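Local atomic coordinates of D-xylonate dehydratase (Caulobacter crescentus, PDB entry 5OYN), a protein that catalyses the dehydration of D-xylonate to 2-dehydro-3-deoxy-D-arabinonate, and that of D-gluconate with similar efficiency, using a [2Fe-2S] cluster and magnesium. Residues G496-S499 and P505-L508; T122-P127 and K594-N599. All coordinates share one frame; numbering follows the deposited sequence.

Contact 1. Residues G496-S499 and P505-L508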
# COMPACT_ATOMS: atom_id res chain seq x y z
N GLY A 496 21.42 -35.28 -8.95
CA GLY A 496 20.73 -34.04 -8.71
C GLY A 496 19.50 -33.89 -9.59
O GLY A 496 18.94 -34.87 -10.10
N ARG A 497 19.08 -32.64 -9.78
CA ARG A 497 17.87 -32.27 -10.51
C ARG A 497 18.24 -31.40 -11.71
O ARG A 497 19.41 -31.16 -12.00
CB ARG A 497 16.87 -31.56 -9.58
CG ARG A 497 16.85 -32.11 -8.15
CD ARG A 497 15.70 -31.57 -7.30
NE ARG A 497 15.30 -30.24 -7.75
CZ ARG A 497 15.85 -29.11 -7.31
NH1 ARG A 497 16.80 -29.15 -6.40
NH2 ARG A 497 15.44 -27.95 -7.79
N GLN A 498 17.22 -30.95 -12.44
CA GLN A 498 17.39 -29.94 -13.47
C GLN A 498 16.17 -29.05 -13.45
O GLN A 498 15.11 -29.44 -12.94
CB GLN A 498 17.57 -30.56 -14.86
CG GLN A 498 16.27 -31.04 -15.46
CD GLN A 498 16.48 -31.76 -16.76
OE1 GLN A 498 17.62 -31.93 -17.22
NE2 GLN A 498 15.39 -32.19 -17.38
N SER A 499 16.31 -27.84 -14.00
CA SER A 499 15.19 -26.91 -14.00
C SER A 499 14.00 -27.51 -14.75
O SER A 499 14.17 -28.14 -15.80
CB SER A 499 15.59 -25.58 -14.63
OG SER A 499 14.52 -24.64 -14.59
N PRO A 505 16.60 -34.48 -22.15
CA PRO A 505 15.98 -35.75 -21.71
C PRO A 505 16.84 -36.47 -20.68
O PRO A 505 17.35 -37.56 -20.92
CB PRO A 505 15.85 -36.53 -23.02
CG PRO A 505 17.00 -36.05 -23.84
CD PRO A 505 17.25 -34.61 -23.46
N SER A 506 17.01 -35.85 -19.52
CA SER A 506 17.99 -36.35 -18.57
C SER A 506 17.41 -37.47 -17.73
O SER A 506 16.19 -37.63 -17.60
CB SER A 506 18.46 -35.22 -17.64
OG SER A 506 19.06 -34.17 -18.35
N ILE A 507 18.31 -38.25 -17.14
CA ILE A 507 17.97 -39.22 -16.10
C ILE A 507 18.29 -38.57 -14.76
O ILE A 507 19.45 -38.25 -14.47
CB ILE A 507 18.73 -40.54 -16.30
CG1 ILE A 507 18.18 -41.27 -17.51
CG2 ILE A 507 18.58 -41.44 -15.07
CD1 ILE A 507 19.25 -41.77 -18.44
N LEU A 508 17.26 -38.39 -13.93
CA LEU A 508 17.31 -37.42 -12.84
C LEU A 508 16.89 -38.05 -11.53
O LEU A 508 16.24 -39.10 -11.50
CB LEU A 508 16.37 -36.24 -13.10
CG LEU A 508 16.73 -35.39 -14.30
CD1 LEU A 508 15.52 -35.25 -15.18
CD2 LEU A 508 17.22 -34.06 -13.81
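Gln498 lies against Leu508 and bonds to Ser506 with its amide. Gln498 CB lies 3.7 Å from Leu508 CD2. With chi1 at 77°, CG sits between the backbone N and the carbonyl carbon, and Gln498 CG lies 3.6 Å from the same methyl, Leu508 CD2. Beyond CG the chain is extended and crosses the leucine side chain at about a right angle. At the amide the two branches part: Gln498 NE2 passes Leu508 CD1 at 3.8 Å and donates to the carbonyl of Ser504, whereas Gln498 OE1 accepts a hydrogen bond of 2.9 Å from Ser506 OG. That donor is tilted 31° from the carbonyl plane, with a C=O...donor angle of 135°. Ser506 OG is also hydrogen-bonded to Thr492 OG1. The two segments flank a short loop of five residues in the C-terminal region of this IlvD/Edd enzyme, where the chain leaves strand 492-494 and enters strand 507-511. A leucine in place of Gln498 would probably leave the Ser504 carbonyl and Ser506 without their amide partner. Leu508 CD2 also packs on the opposing backbone, 3.4 Å from Gln498 N. Arg497 points the other way, to Asn288 and, through a weak hydrogen bond, to the magnesium ligand Glu472; the nearest atom of its side chain is about 4 Å from the magnesium ion.

Contact 2. Residues T122-P127 and K594-N599; sequences TLHGYP and KLPRHN
His124 meets Lys594 and Pro596 through the far end of its imidazole, and no hydrogen bond links the two segments. The ring stands out from the last turn of helix 109-125 because CG is anti to the backbone N (chi1 179°), which brings the ring within contact of the 594-599 segment. His124 CE1 is the leading atom, 3.2 Å from Lys594 O; the carbonyl oxygen lies at the ring edge, in its plane. His124 NE2 is farther from Lys594 O, at 4.0 Å. In the modelled ring orientation it is therefore CE1 that faces the oxygen, though at this resolution a flipped ring, with NE2 there, cannot be excluded. The lysine contributes only this backbone group, and its side chain makes no contact with 122-127.

The Pro596 and His124 side chains approach each other from opposite directions. The proline ring touches two parts of the histidine: Pro596 CB lies 4.0 Å from His124 NE2, at an oblique angle to the imidazole, and Pro596 CG lies 4.0 Å from His124 O. The proline thus bridges side chain and backbone by van der Waals contact alone. The same His124 O accepts a hydrogen bond from Arg19, and so has a polar partner besides the proline carbon.

The second subunit closes in here as well: its Met562 packs on His124, and its Arg105 donates to Pro596 O. The arrangement is that of a C-terminal tail laid against a helix end at a subunit interface of the homotetramer, an interface that reaches the neighbouring subunit's [2Fe-2S] cluster pocket through Tyr126 OH on its Phe100 N and Asn599 ND2 on its Asn102 O.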
# COMPACT_ATOMS: atom_id res chain seq x y z
N THR A 122 3.05 -21.60 12.77
CA THR A 122 2.10 -20.50 12.68
C THR A 122 0.66 -21.01 12.61
O THR A 122 -0.20 -20.57 13.39
CB THR A 122 2.42 -19.63 11.46
OG1 THR A 122 3.77 -19.16 11.54
CG2 THR A 122 1.48 -18.44 11.35
N LEU A 123 0.37 -21.92 11.67
CA LEU A 123 -1.01 -22.39 11.50
C LEU A 123 -1.54 -23.04 12.77
O LEU A 123 -2.72 -22.87 13.12
CB LEU A 123 -1.09 -23.39 10.35
CG LEU A 123 -0.91 -22.88 8.93
CD1 LEU A 123 -1.21 -24.03 7.97
CD2 LEU A 123 -1.82 -21.71 8.66
N HIS A 124 -0.69 -23.77 13.48
CA HIS A 124 -1.13 -24.47 14.67
C HIS A 124 -1.05 -23.61 15.93
O HIS A 124 -1.84 -23.81 16.85
CB HIS A 124 -0.31 -25.74 14.85
CG HIS A 124 -0.67 -26.52 16.08
ND1 HIS A 124 -1.86 -27.20 16.20
CD2 HIS A 124 -0.01 -26.69 17.25
CE1 HIS A 124 -1.91 -27.78 17.39
NE2 HIS A 124 -0.80 -27.48 18.04
N GLY A 125 -0.12 -22.64 15.97
CA GLY A 125 0.16 -21.83 17.15
C GLY A 125 -0.65 -20.56 17.34
O GLY A 125 -0.54 -19.94 18.40
N TYR A 126 -1.45 -20.16 16.37
CA TYR A 126 -2.22 -18.92 16.45
C TYR A 126 -3.69 -19.22 16.22
O TYR A 126 -4.04 -20.30 15.73
CB TYR A 126 -1.72 -17.90 15.41
CG TYR A 126 -0.33 -17.39 15.69
CD1 TYR A 126 0.78 -18.00 15.11
CD2 TYR A 126 -0.12 -16.31 16.53
CE1 TYR A 126 2.07 -17.54 15.36
CE2 TYR A 126 1.15 -15.84 16.79
CZ TYR A 126 2.24 -16.45 16.21
OH TYR A 126 3.51 -15.99 16.47
N PRO A 127 -4.59 -18.30 16.58
CA PRO A 127 -6.02 -18.60 16.44
C PRO A 127 -6.48 -18.57 14.99
O PRO A 127 -7.27 -17.71 14.60
CB PRO A 127 -6.70 -17.50 17.26
CG PRO A 127 -5.76 -16.38 17.21
CD PRO A 127 -4.38 -16.99 17.22
N LYS A 594 -5.52 -31.69 18.43
CA LYS A 594 -5.19 -31.36 19.81
C LYS A 594 -4.83 -29.89 19.92
O LYS A 594 -4.16 -29.33 19.05
CB LYS A 594 -4.03 -32.23 20.32
CG LYS A 594 -3.61 -31.93 21.76
CD LYS A 594 -4.39 -32.77 22.78
CE LYS A 594 -3.61 -32.94 24.08
NZ LYS A 594 -2.58 -31.87 24.29
N LEU A 595 -5.30 -29.25 20.98
CA LEU A 595 -4.98 -27.85 21.22
C LEU A 595 -3.56 -27.74 21.77
O LEU A 595 -2.95 -28.73 22.16
CB LEU A 595 -5.99 -27.25 22.18
CG LEU A 595 -7.26 -26.75 21.51
CD1 LEU A 595 -8.19 -26.13 22.54
CD2 LEU A 595 -6.92 -25.76 20.42
N PRO A 596 -3.00 -26.53 21.77
CA PRO A 596 -1.73 -26.33 22.49
C PRO A 596 -1.95 -25.65 23.85
O PRO A 596 -2.98 -25.00 24.07
CB PRO A 596 -0.92 -25.46 21.53
CG PRO A 596 -1.98 -24.69 20.74
CD PRO A 596 -3.31 -25.39 20.89
N ARG A 597 -0.99 -25.80 24.76
CA ARG A 597 -1.13 -25.21 26.08
C ARG A 597 -1.18 -23.69 25.97
O ARG A 597 -0.65 -23.09 25.04
CB ARG A 597 0.04 -25.61 26.97
CG ARG A 597 0.62 -26.98 26.69
CD ARG A 597 1.99 -27.10 27.33
NE ARG A 597 1.91 -27.12 28.79
CZ ARG A 597 2.85 -27.63 29.59
NH1 ARG A 597 3.95 -28.17 29.07
NH2 ARG A 597 2.69 -27.60 30.91
N HIS A 598 -1.84 -23.06 26.94
CA HIS A 598 -1.79 -21.61 27.04
C HIS A 598 -0.35 -21.15 27.31
O HIS A 598 0.49 -21.92 27.77
CB HIS A 598 -2.74 -21.11 28.13
CG HIS A 598 -4.19 -21.28 27.78
ND1 HIS A 598 -4.85 -20.46 26.90
CD2 HIS A 598 -5.11 -22.19 28.20
CE1 HIS A 598 -6.11 -20.85 26.79
NE2 HIS A 598 -6.29 -21.90 27.57
N ASN A 599 -0.08 -19.88 27.00
CA ASN A 599 1.29 -19.35 27.06
C ASN A 599 1.57 -18.50 28.30
O ASN A 599 2.73 -18.13 28.52
CB ASN A 599 1.61 -18.53 25.81
CG ASN A 599 0.56 -17.49 25.51
OD1 ASN A 599 -0.34 -17.23 26.32
ND2 ASN A 599 0.65 -16.88 24.32

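Contact 1 and contact 2 lie on opposite sides of the chain's centre, their own centres 40 Å apart and their nearest atoms about 23 Å apart. In chain order 122-127 comes first, then 496-499 and 505-508, and last 594-599, so the long-range pairing of contact 2 spans the short-range one. They share no helix, strand or sheet: contact 1 sets the loop that follows strand 492-494 against strand 507-511 and the residues leading into it, while contact 2 brings the chain's tail to helix 109-125. One contact thus lies beside the subunit's own magnesium; the other, away from this chain's annotated sites, bonds to cluster-pocket residues of a neighbouring subunit.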